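Local atomic coordinates of putative type 11 methyltransferase (Sulfolobus solfataricus, PDB entry 3I9F), a protein that probably acts as an S-adenosylmethionine-dependent methyltransferase and also binds zinc ions in the crystal. Residues I21-C26 and F78-N83; I109-R114 and K144-T149; D132-F137 and F153-K158. All blocks are in the same frame, centred on the assembly; numbering follows the deposited sequence.

Interaction 1. Residues I21-C26 and F78-N83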
loop_
_atom_site.group_PDB
_atom_site.type_symbol
_atom_site.label_atom_id
_atom_site.label_comp_id
_atom_site.label_asym_id
_atom_site.label_seq_id
_atom_site.Cartn_x
_atom_site.Cartn_y
_atom_site.Cartn_z
ATOM N N ILE B 21 -7.670 -8.023 6.265
ATOM C CA ILE B 21 -8.240 -8.801 5.189
ATOM C C ILE B 21 -7.631 -8.384 3.845
ATOM O O ILE B 21 -7.334 -7.210 3.628
ATOM C CB ILE B 21 -9.767 -8.548 5.073
ATOM C CG1 ILE B 21 -10.478 -8.929 6.379
ATOM C CG2 ILE B 21 -10.374 -9.348 3.923
ATOM C CD1 ILE B 21 -12.010 -8.528 6.410
ATOM N N VAL B 22 -7.497 -9.323 2.924
ATOM C CA VAL B 22 -7.059 -8.997 1.587
ATOM C C VAL B 22 -8.080 -9.515 0.643
ATOM O O VAL B 22 -8.369 -10.673 0.714
ATOM C CB VAL B 22 -5.712 -9.669 1.257
ATOM C CG1 VAL B 22 -5.384 -9.576 -0.266
ATOM C CG2 VAL B 22 -4.592 -9.054 2.078
ATOM N N ASP B 23 -8.638 -8.664 -0.222
ATOM C CA ASP B 23 -9.465 -9.113 -1.366
ATOM C C ASP B 23 -8.529 -9.239 -2.592
ATOM O O ASP B 23 -8.134 -8.239 -3.226
ATOM C CB ASP B 23 -10.629 -8.120 -1.648
ATOM C CG ASP B 23 -11.648 -8.623 -2.707
ATOM O OD1 ASP B 23 -11.642 -9.814 -3.097
ATOM O OD2 ASP B 23 -12.502 -7.818 -3.173
ATOM N N TYR B 24 -8.171 -10.473 -2.903
ATOM C CA TYR B 24 -7.140 -10.792 -3.913
ATOM C C TYR B 24 -7.828 -11.076 -5.260
ATOM O O TYR B 24 -8.449 -12.105 -5.448
ATOM C CB TYR B 24 -6.336 -12.009 -3.435
ATOM C CG TYR B 24 -4.916 -12.073 -3.934
ATOM C CD1 TYR B 24 -4.567 -11.711 -5.242
ATOM C CD2 TYR B 24 -3.918 -12.531 -3.118
ATOM C CE1 TYR B 24 -3.252 -11.752 -5.670
ATOM C CE2 TYR B 24 -2.614 -12.601 -3.561
ATOM C CZ TYR B 24 -2.294 -12.219 -4.837
ATOM O OH TYR B 24 -0.991 -12.287 -5.218
ATOM N N GLY B 25 -7.719 -10.147 -6.189
ATOM C CA GLY B 25 -8.446 -10.227 -7.432
ATOM C C GLY B 25 -9.806 -9.618 -7.184
ATOM O O GLY B 25 -10.807 -10.290 -7.208
ATOM N N CYS B 26 -9.818 -8.327 -6.899
ATOM C CA CYS B 26 -11.026 -7.664 -6.399
ATOM C C CYS B 26 -11.927 -7.229 -7.524
ATOM O O CYS B 26 -13.114 -7.085 -7.309
ATOM C CB CYS B 26 -10.701 -6.474 -5.463
ATOM S SG CYS B 26 -9.700 -5.124 -6.160
ATOM N N PHE B 78 -7.390 -12.836 6.959
ATOM C CA PHE B 78 -8.134 -13.442 5.885
ATOM C C PHE B 78 -7.746 -12.937 4.455
ATOM O O PHE B 78 -7.524 -11.745 4.219
ATOM C CB PHE B 78 -9.617 -13.146 6.109
ATOM C CG PHE B 78 -10.167 -13.710 7.399
ATOM C CD1 PHE B 78 -10.653 -15.015 7.448
ATOM C CD2 PHE B 78 -10.186 -12.931 8.562
ATOM C CE1 PHE B 78 -11.161 -15.533 8.624
ATOM C CE2 PHE B 78 -10.673 -13.440 9.741
ATOM C CZ PHE B 78 -11.170 -14.735 9.783
ATOM N N ILE B 79 -7.713 -13.864 3.510
ATOM C CA ILE B 79 -7.487 -13.574 2.103
ATOM C C ILE B 79 -8.649 -14.183 1.342
ATOM O O ILE B 79 -8.868 -15.385 1.408
ATOM C CB ILE B 79 -6.180 -14.241 1.606
ATOM C CG1 ILE B 79 -4.970 -13.634 2.304
ATOM C CG2 ILE B 79 -6.041 -14.083 0.111
ATOM C CD1 ILE B 79 -3.718 -14.394 2.100
ATOM N N LEU B 80 -9.393 -13.357 0.628
ATOM C CA LEU B 80 -10.487 -13.843 -0.188
ATOM C C LEU B 80 -10.061 -13.938 -1.656
ATOM O O LEU B 80 -9.467 -13.009 -2.229
ATOM C CB LEU B 80 -11.677 -12.906 -0.075
ATOM C CG LEU B 80 -12.878 -13.183 -0.985
ATOM C CD1 LEU B 80 -13.570 -14.494 -0.641
ATOM C CD2 LEU B 80 -13.869 -12.023 -0.938
ATOM N N PHE B 81 -10.414 -15.068 -2.257
ATOM C CA PHE B 81 -10.334 -15.278 -3.703
ATOM C C PHE B 81 -11.728 -15.548 -4.177
ATOM O O PHE B 81 -12.198 -16.657 -4.100
ATOM C CB PHE B 81 -9.457 -16.480 -4.006
ATOM C CG PHE B 81 -7.985 -16.213 -3.897
ATOM C CD1 PHE B 81 -7.302 -15.587 -4.925
ATOM C CD2 PHE B 81 -7.287 -16.636 -2.820
ATOM C CE1 PHE B 81 -5.975 -15.369 -4.857
ATOM C CE2 PHE B 81 -5.930 -16.417 -2.718
ATOM C CZ PHE B 81 -5.274 -15.774 -3.729
ATOM N N ALA B 82 -12.391 -14.514 -4.671
ATOM C CA ALA B 82 -13.769 -14.595 -5.150
ATOM C C ALA B 82 -13.848 -14.607 -6.661
ATOM O O ALA B 82 -13.807 -13.559 -7.307
ATOM C CB ALA B 82 -14.606 -13.395 -4.590
ATOM N N ASN B 83 -14.021 -15.790 -7.217
ATOM C CA ASN B 83 -14.096 -15.991 -8.678
ATOM C C ASN B 83 -12.926 -15.437 -9.403
ATOM O O ASN B 83 -13.089 -14.960 -10.505
ATOM C CB ASN B 83 -15.362 -15.379 -9.239
ATOM C CG ASN B 83 -16.585 -15.848 -8.478
ATOM O OD1 ASN B 83 -16.854 -17.068 -8.386
ATOM N ND2 ASN B 83 -17.277 -14.919 -7.863
HETATM O O HOH W 1 -11.143 -11.867 -4.450
#
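At the apolar centre the rings of Y24 and F81, one from each of two neighbouring parallel strands (19-24 and 76-82), stand side by side on one face of the sheet, in the middle of the Rossmann-like fold of class I methyltransferases. The ring planes are close to parallel (20°) but slid apart, with centroids 4.9 Å apart, so overlap is slight; the rim carbons Y24 CD2 and F81 CZ come to 3.6 Å. More direct is the CH-pi contact, in which Y24 CB sits over one face of the F81 ring, 4.0 Å from its centroid and offset toward the rim. With Y24 CG turned away from the backbone N (chi1 -152°), the tyrosine ring leans toward strand 76-82, where I79 CG2 meets its edge. V22 CB and I79 CG1 continue the apolar row on the same face of the sheet, which helix 91-101 covers through V94 and V98. On the other face I21 packs beside F78, and L80 runs alongside D23, its CD2 beside the carboxylate oxygen OD1.

Three backbone hydrogen bonds tie the strands in parallel register: V22 N to F78 O (2.7 Å), L80 N to V22 O (2.9 Å) and Y24 N to L80 O (2.9 Å). V22 therefore grips both F78 and L80, as a residue in a parallel ladder does. Beyond Y24 the chain leaves the strand at G25 and C26, which belong to the glycine-rich loop of motif I, the element that in related methyltransferases wraps around S-adenosylmethionine and probably does so here. Here the strands splay, and a water takes up the gap in the ladder. D23 OD1 is a further, crowded acceptor for this water, which lies 2.9 Å from Y24 O and accepts the N-H of A82, its oxygen 2.9 Å from A82 N.

Interaction 2. Residues I109-R114 and K144-T149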
loop_
_atom_site.group_PDB
_atom_site.type_symbol
_atom_site.label_atom_id
_atom_site.label_comp_id
_atom_site.label_asym_id
_atom_site.label_seq_id
_atom_site.Cartn_x
_atom_site.Cartn_y
_atom_site.Cartn_z
ATOM N N ILE B 109 -10.189 -17.820 2.023
ATOM C CA ILE B 109 -11.547 -18.089 1.587
ATOM C C ILE B 109 -11.595 -18.166 0.076
ATOM O O ILE B 109 -11.304 -17.186 -0.575
ATOM C CB ILE B 109 -12.534 -16.976 2.012
ATOM C CG1 ILE B 109 -12.436 -16.699 3.521
ATOM C CG2 ILE B 109 -13.932 -17.384 1.668
ATOM C CD1 ILE B 109 -12.736 -15.250 3.922
ATOM N N ILE B 110 -11.986 -19.322 -0.471
ATOM C CA ILE B 110 -12.231 -19.482 -1.896
ATOM C C ILE B 110 -13.715 -19.510 -2.211
ATOM O O ILE B 110 -14.451 -20.300 -1.642
ATOM C CB ILE B 110 -11.656 -20.827 -2.443
ATOM C CG1 ILE B 110 -10.155 -20.968 -2.138
ATOM C CG2 ILE B 110 -11.943 -20.984 -3.950
ATOM C CD1 ILE B 110 -9.356 -19.731 -2.325
ATOM N N ILE B 111 -14.140 -18.642 -3.122
ATOM C CA ILE B 111 -15.410 -18.772 -3.811
ATOM C C ILE B 111 -15.124 -18.854 -5.297
ATOM O O ILE B 111 -14.359 -18.062 -5.820
ATOM C CB ILE B 111 -16.326 -17.576 -3.543
ATOM C CG1 ILE B 111 -16.623 -17.485 -2.031
ATOM C CG2 ILE B 111 -17.624 -17.722 -4.313
ATOM C CD1 ILE B 111 -17.224 -16.145 -1.597
ATOM N N ASP B 112 -15.709 -19.833 -5.974
ATOM C CA ASP B 112 -15.589 -19.948 -7.402
ATOM C C ASP B 112 -16.736 -20.763 -7.938
ATOM O O ASP B 112 -17.427 -21.449 -7.179
ATOM C CB ASP B 112 -14.262 -20.620 -7.810
ATOM C CG ASP B 112 -13.709 -20.083 -9.141
ATOM O OD1 ASP B 112 -14.439 -19.337 -9.840
ATOM O OD2 ASP B 112 -12.528 -20.373 -9.484
ATOM N N TRP B 113 -16.880 -20.694 -9.261
ATOM C CA TRP B 113 -17.901 -21.366 -10.024
ATOM C C TRP B 113 -17.749 -22.871 -10.048
ATOM O O TRP B 113 -16.648 -23.359 -10.105
ATOM C CB TRP B 113 -17.847 -20.863 -11.449
ATOM C CG TRP B 113 -18.267 -19.445 -11.614
ATOM C CD1 TRP B 113 -17.470 -18.350 -11.562
ATOM C CD2 TRP B 113 -19.593 -18.965 -11.852
ATOM N NE1 TRP B 113 -18.211 -17.207 -11.772
ATOM C CE2 TRP B 113 -19.518 -17.553 -11.949
ATOM C CE3 TRP B 113 -20.824 -19.586 -12.032
ATOM C CZ2 TRP B 113 -20.631 -16.753 -12.223
ATOM C CZ3 TRP B 113 -21.951 -18.787 -12.290
ATOM C CH2 TRP B 113 -21.843 -17.392 -12.375
ATOM N N ARG B 114 -18.843 -23.625 -10.018
ATOM C CA ARG B 114 -18.697 -25.079 -10.061
ATOM C C ARG B 114 -18.196 -25.453 -11.459
ATOM O O ARG B 114 -18.490 -24.770 -12.434
ATOM C CB ARG B 114 -19.986 -25.821 -9.741
ATOM C CG ARG B 114 -20.623 -25.428 -8.435
ATOM C CD ARG B 114 -21.793 -26.337 -8.095
ATOM N NE ARG B 114 -22.811 -25.685 -7.262
ATOM C CZ ARG B 114 -22.836 -25.659 -5.911
ATOM N NH1 ARG B 114 -21.866 -26.232 -5.168
ATOM N NH2 ARG B 114 -23.853 -25.043 -5.282
ATOM N N LYS B 144 -13.837 -25.537 6.488
ATOM C CA LYS B 144 -15.271 -25.545 6.235
ATOM C C LYS B 144 -15.586 -25.547 4.733
ATOM O O LYS B 144 -14.760 -25.141 3.911
ATOM C CB LYS B 144 -15.923 -24.316 6.844
ATOM C CG LYS B 144 -15.881 -24.237 8.352
ATOM C CD LYS B 144 -16.062 -22.756 8.860
ATOM C CE LYS B 144 -16.242 -22.661 10.397
ATOM N NZ LYS B 144 -15.404 -23.671 11.164
ATOM N N ARG B 145 -16.803 -25.976 4.395
ATOM C CA ARG B 145 -17.362 -25.810 3.042
ATOM C C ARG B 145 -18.698 -25.119 3.086
ATOM O O ARG B 145 -19.415 -25.240 4.053
ATOM C CB ARG B 145 -17.587 -27.139 2.384
ATOM C CG ARG B 145 -16.384 -27.958 2.270
ATOM C CD ARG B 145 -16.636 -29.055 1.290
ATOM N NE ARG B 145 -15.425 -29.821 1.061
ATOM C CZ ARG B 145 -14.901 -30.675 1.927
ATOM N NH1 ARG B 145 -15.483 -30.895 3.106
ATOM N NH2 ARG B 145 -13.778 -31.319 1.616
ATOM N N PHE B 146 -19.048 -24.414 2.027
ATOM C CA PHE B 146 -20.325 -23.707 1.953
ATOM C C PHE B 146 -20.723 -23.452 0.493
ATOM O O PHE B 146 -19.889 -23.524 -0.398
ATOM C CB PHE B 146 -20.296 -22.422 2.786
ATOM C CG PHE B 146 -19.381 -21.361 2.258
ATOM C CD1 PHE B 146 -19.902 -20.221 1.622
ATOM C CD2 PHE B 146 -18.002 -21.479 2.394
ATOM C CE1 PHE B 146 -19.055 -19.222 1.127
ATOM C CE2 PHE B 146 -17.147 -20.477 1.905
ATOM C CZ PHE B 146 -17.672 -19.356 1.267
ATOM N N ASN B 147 -22.013 -23.207 0.266
ATOM C CA ASN B 147 -22.567 -23.032 -1.065
ATOM C C ASN B 147 -23.169 -21.647 -1.192
ATOM O O ASN B 147 -24.367 -21.471 -1.001
ATOM C CB ASN B 147 -23.628 -24.101 -1.366
ATOM C CG ASN B 147 -23.044 -25.530 -1.400
ATOM O OD1 ASN B 147 -21.973 -25.792 -2.005
ATOM N ND2 ASN B 147 -23.767 -26.468 -0.766
ATOM N N PRO B 148 -22.341 -20.660 -1.559
ATOM C CA PRO B 148 -22.767 -19.260 -1.727
ATOM C C PRO B 148 -23.979 -19.115 -2.608
ATOM O O PRO B 148 -24.852 -18.291 -2.328
ATOM C CB PRO B 148 -21.573 -18.603 -2.451
ATOM C CG PRO B 148 -20.447 -19.485 -2.247
ATOM C CD PRO B 148 -20.966 -20.874 -2.043
ATOM N N THR B 149 -23.984 -19.870 -3.710
ATOM C CA THR B 149 -25.087 -19.899 -4.645
ATOM C C THR B 149 -25.198 -21.324 -5.174
ATOM O O THR B 149 -24.423 -22.179 -4.791
ATOM C CB THR B 149 -24.897 -18.905 -5.811
ATOM O OG1 THR B 149 -24.322 -19.585 -6.936
ATOM C CG2 THR B 149 -24.058 -17.739 -5.413
#
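The F146 ring meets strand 106-113 with its far end: I109 CG2 approaches the ring edge near its plane, 4.2 Å from F146 CZ, while I111 CG1 comes obliquely to the same carbon at 3.9 Å. The other flat group, the guanidinium of R114, receives N147 OD1 at its edge. The contact spans the antiparallel C-terminal part of the Rossmann-like methyltransferase sheet. Strands 106-113 and 140-146 are not neighbours in it; strand 152-159 runs between them, and the axes of 109-113 and 144-146 come no closer than 9.2 Å. Bridging is left to side chains, and G154 of the middle strand, which is hydrogen-bonded through its backbone to F146, puts no side chain in the way. With chi1 at 68°, F146 CG stands between the backbone N and the carbonyl carbon, which directs the ring back across G154 toward the isoleucines. I13 of helix 10-14 packs against F146 and I109 on this face.

Farther along both segments the contact turns polar. The extended R114 side chain gives a straight hydrogen bond from NH1 to N147 OD1, 3.2 Å long with 171° at the hydrogen. The acceptor lies in the guanidinium plane, yet the donor stands above the amide carbonyl plane, and the two planes are 66° apart. R114 NE bonds P150 O, so the arginine holds the chain at two points, N147 and P150. Shortening the side chain to alanine removes both donors, which would probably leave N147 OD1 and P150 O without these partners and this part of the chain freer to shift. Between the aromatic and polar ends, I111 and P148 pass alongside with opposed directions, I111 CG2 lying 3.9 Å from P148 CG.

Interaction 3. Residues D132-F137 and F153-K158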
loop_
_atom_site.group_PDB
_atom_site.type_symbol
_atom_site.label_atom_id
_atom_site.label_comp_id
_atom_site.label_asym_id
_atom_site.label_seq_id
_atom_site.Cartn_x
_atom_site.Cartn_y
_atom_site.Cartn_z
ATOM N N ASP B 132 -9.002 -29.090 -7.776
ATOM C CA ASP B 132 -8.047 -28.218 -8.484
ATOM C C ASP B 132 -7.451 -27.170 -7.554
ATOM O O ASP B 132 -6.261 -26.902 -7.600
ATOM C CB ASP B 132 -8.701 -27.545 -9.700
ATOM C CG ASP B 132 -9.137 -28.555 -10.773
ATOM O OD1 ASP B 132 -8.322 -29.473 -11.092
ATOM O OD2 ASP B 132 -10.276 -28.428 -11.297
ATOM N N TYR B 133 -8.286 -26.598 -6.696
ATOM C CA TYR B 133 -7.834 -25.596 -5.787
ATOM C C TYR B 133 -6.799 -26.204 -4.869
ATOM O O TYR B 133 -5.744 -25.613 -4.666
ATOM C CB TYR B 133 -8.991 -24.920 -5.039
ATOM C CG TYR B 133 -9.487 -23.658 -5.742
ATOM C CD1 TYR B 133 -10.563 -23.684 -6.588
ATOM C CD2 TYR B 133 -8.859 -22.446 -5.556
ATOM C CE1 TYR B 133 -11.004 -22.555 -7.218
ATOM C CE2 TYR B 133 -9.301 -21.311 -6.177
ATOM C CZ TYR B 133 -10.366 -21.382 -7.021
ATOM O OH TYR B 133 -10.796 -20.242 -7.685
ATOM N N MET B 134 -7.032 -27.398 -4.372
ATOM C CA MET B 134 -6.107 -27.958 -3.375
ATOM C C MET B 134 -4.758 -28.450 -3.958
ATOM O O MET B 134 -3.794 -28.599 -3.223
ATOM C CB MET B 134 -6.811 -29.019 -2.503
ATOM C CG MET B 134 -8.146 -28.486 -1.861
ATOM S SD MET B 134 -8.099 -26.824 -1.115
ATOM C CE MET B 134 -6.926 -27.242 0.173
ATOM N N GLY B 135 -4.680 -28.651 -5.267
ATOM C CA GLY B 135 -3.413 -28.807 -5.948
ATOM C C GLY B 135 -2.554 -27.559 -5.816
ATOM O O GLY B 135 -1.375 -27.667 -5.581
ATOM N N TRP B 136 -3.144 -26.372 -5.930
ATOM C CA TRP B 136 -2.400 -25.114 -5.751
ATOM C C TRP B 136 -2.161 -24.730 -4.284
ATOM O O TRP B 136 -1.071 -24.254 -3.882
ATOM C CB TRP B 136 -3.151 -23.958 -6.418
ATOM C CG TRP B 136 -3.224 -24.129 -7.846
ATOM C CD1 TRP B 136 -4.282 -24.602 -8.570
ATOM C CD2 TRP B 136 -2.193 -23.873 -8.770
ATOM N NE1 TRP B 136 -3.962 -24.660 -9.885
ATOM C CE2 TRP B 136 -2.679 -24.217 -10.040
ATOM C CE3 TRP B 136 -0.882 -23.417 -8.646
ATOM C CZ2 TRP B 136 -1.910 -24.078 -11.205
ATOM C CZ3 TRP B 136 -0.121 -23.281 -9.797
ATOM C CH2 TRP B 136 -0.639 -23.630 -11.061
ATOM N N PHE B 137 -3.215 -24.883 -3.496
ATOM C CA PHE B 137 -3.169 -24.543 -2.106
ATOM C C PHE B 137 -2.818 -25.791 -1.328
ATOM O O PHE B 137 -3.508 -26.149 -0.390
ATOM C CB PHE B 137 -4.513 -23.982 -1.685
ATOM C CG PHE B 137 -4.795 -22.606 -2.234
ATOM C CD1 PHE B 137 -4.521 -21.483 -1.481
ATOM C CD2 PHE B 137 -5.326 -22.435 -3.503
ATOM C CE1 PHE B 137 -4.765 -20.228 -1.972
ATOM C CE2 PHE B 137 -5.581 -21.200 -3.990
ATOM C CZ PHE B 137 -5.298 -20.087 -3.229
ATOM N N PHE B 153 -19.174 -22.881 -5.407
ATOM C CA PHE B 153 -18.777 -23.552 -4.204
ATOM C C PHE B 153 -17.916 -22.588 -3.442
ATOM O O PHE B 153 -17.541 -21.549 -3.967
ATOM C CB PHE B 153 -18.061 -24.881 -4.489
ATOM C CG PHE B 153 -16.734 -24.744 -5.155
ATOM C CD1 PHE B 153 -15.573 -24.907 -4.438
ATOM C CD2 PHE B 153 -16.651 -24.491 -6.505
ATOM C CE1 PHE B 153 -14.362 -24.798 -5.030
ATOM C CE2 PHE B 153 -15.435 -24.388 -7.118
ATOM C CZ PHE B 153 -14.279 -24.542 -6.378
ATOM N N GLY B 154 -17.634 -22.932 -2.194
ATOM C CA GLY B 154 -16.970 -22.044 -1.243
ATOM C C GLY B 154 -16.140 -22.875 -0.281
ATOM O O GLY B 154 -16.592 -23.898 0.190
ATOM N N LEU B 155 -14.904 -22.464 -0.018
ATOM C CA LEU B 155 -14.057 -23.150 0.956
ATOM C C LEU B 155 -13.457 -22.144 1.938
ATOM O O LEU B 155 -13.268 -20.956 1.610
ATOM C CB LEU B 155 -12.932 -23.898 0.267
ATOM C CG LEU B 155 -13.252 -24.764 -0.958
ATOM C CD1 LEU B 155 -11.944 -25.023 -1.709
ATOM C CD2 LEU B 155 -13.962 -26.099 -0.578
ATOM N N VAL B 156 -13.215 -22.612 3.156
ATOM C CA VAL B 156 -12.428 -21.887 4.099
ATOM C C VAL B 156 -11.285 -22.825 4.337
ATOM O O VAL B 156 -11.498 -24.007 4.542
ATOM C CB VAL B 156 -13.181 -21.602 5.399
ATOM C CG1 VAL B 156 -12.264 -20.813 6.413
ATOM C CG2 VAL B 156 -14.517 -20.866 5.105
ATOM N N LEU B 157 -10.074 -22.298 4.292
ATOM C CA LEU B 157 -8.879 -23.076 4.260
ATOM C C LEU B 157 -7.976 -22.581 5.380
ATOM O O LEU B 157 -7.914 -21.392 5.599
ATOM C CB LEU B 157 -8.181 -22.807 2.938
ATOM C CG LEU B 157 -8.259 -23.718 1.742
ATOM C CD1 LEU B 157 -9.667 -24.064 1.437
ATOM C CD2 LEU B 157 -7.591 -23.034 0.562
ATOM N N LYS B 158 -7.265 -23.485 6.052
ATOM C CA LYS B 158 -6.254 -23.135 7.037
ATOM C C LYS B 158 -4.970 -23.824 6.678
ATOM O O LYS B 158 -4.976 -24.786 5.966
ATOM C CB LYS B 158 -6.670 -23.618 8.434
ATOM C CG LYS B 158 -6.845 -25.170 8.538
ATOM C CD LYS B 158 -7.406 -25.640 9.874
ATOM C CE LYS B 158 -6.374 -26.347 10.742
ATOM N NZ LYS B 158 -7.032 -27.264 11.716
#
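The carbonyl oxygen of Y133, the residue whose ring meets F153 across this contact, is gripped at the last turn of helix 130-136: F137 N bonds it at 2.9 Å, and W136 N adds a weak bond at 3.0 Å. F137 is the first residue after the helix to leave helical backbone angles. Across the contact there is no hydrogen bond; the helix lies on strand 152-159 by apolar packing alone, its axis 11.6 Å from that of the strand and the two running in similar directions (26°).

Three alternate strand residues, F153, L155 and L157, face the helix. The side chains of Y133 and F153 cross at a slant; Y133 CD1 lies at the edge of the F153 ring, 3.8 Å from CZ. At its far end Y133 OH is hydrogen-bonded to D112 OD2, which helps to fix the tyrosine against the sheet. M134 folds back on itself, with chi2 -45° and chi3 -64°, and so brings its sulfur to the leucines of the strand: SD is 4.1 Å from L157 CD1 and 4.3 Å from L155 CD1, the methionine and L157 meeting tip to tip. The other methyl of L157 serves F137, whose side chain it crosses at about a right angle, CD2 lying 3.9 Å from F137 CB.

Strands 140-146 and 152-159 form the antiparallel pair that ends the sheet of the class I methyltransferase fold (order 3-2-1-4-5-7-6), and helix 130-136, which precedes them, covers one face of these C-terminal strands. Y133 and F137 reach beyond strand 152-159 to I110 and V108 of strand 106-113, while M134 touches V142 of strand 140-146 on its other flank. F137 also packs against I95, which links this cover to helix 91-101.

How the interactions relate
All three contacts belong to one mixed sheet. Interaction 1 lies near the centre of the chain, in the parallel half; interactions 2 and 3 occupy the antiparallel C-terminal side, with centres 9 Å from each other and 13 Å each from interaction 1. Strands 76-82 and 106-113 are neighbours, and probable hydrogen bonds I79 O to I109 N and N83 N to I111 O join interactions 1 and 2. In sequence interaction 1 closes first, whereas the segments of interactions 2 and 3 alternate, interlocking strand 106-113, helix 130-136 and the final two strands. F81 touching F137 joins interactions 1 and 3, so the probable cofactor-binding half and the C-terminal strands also meet through packing on one face.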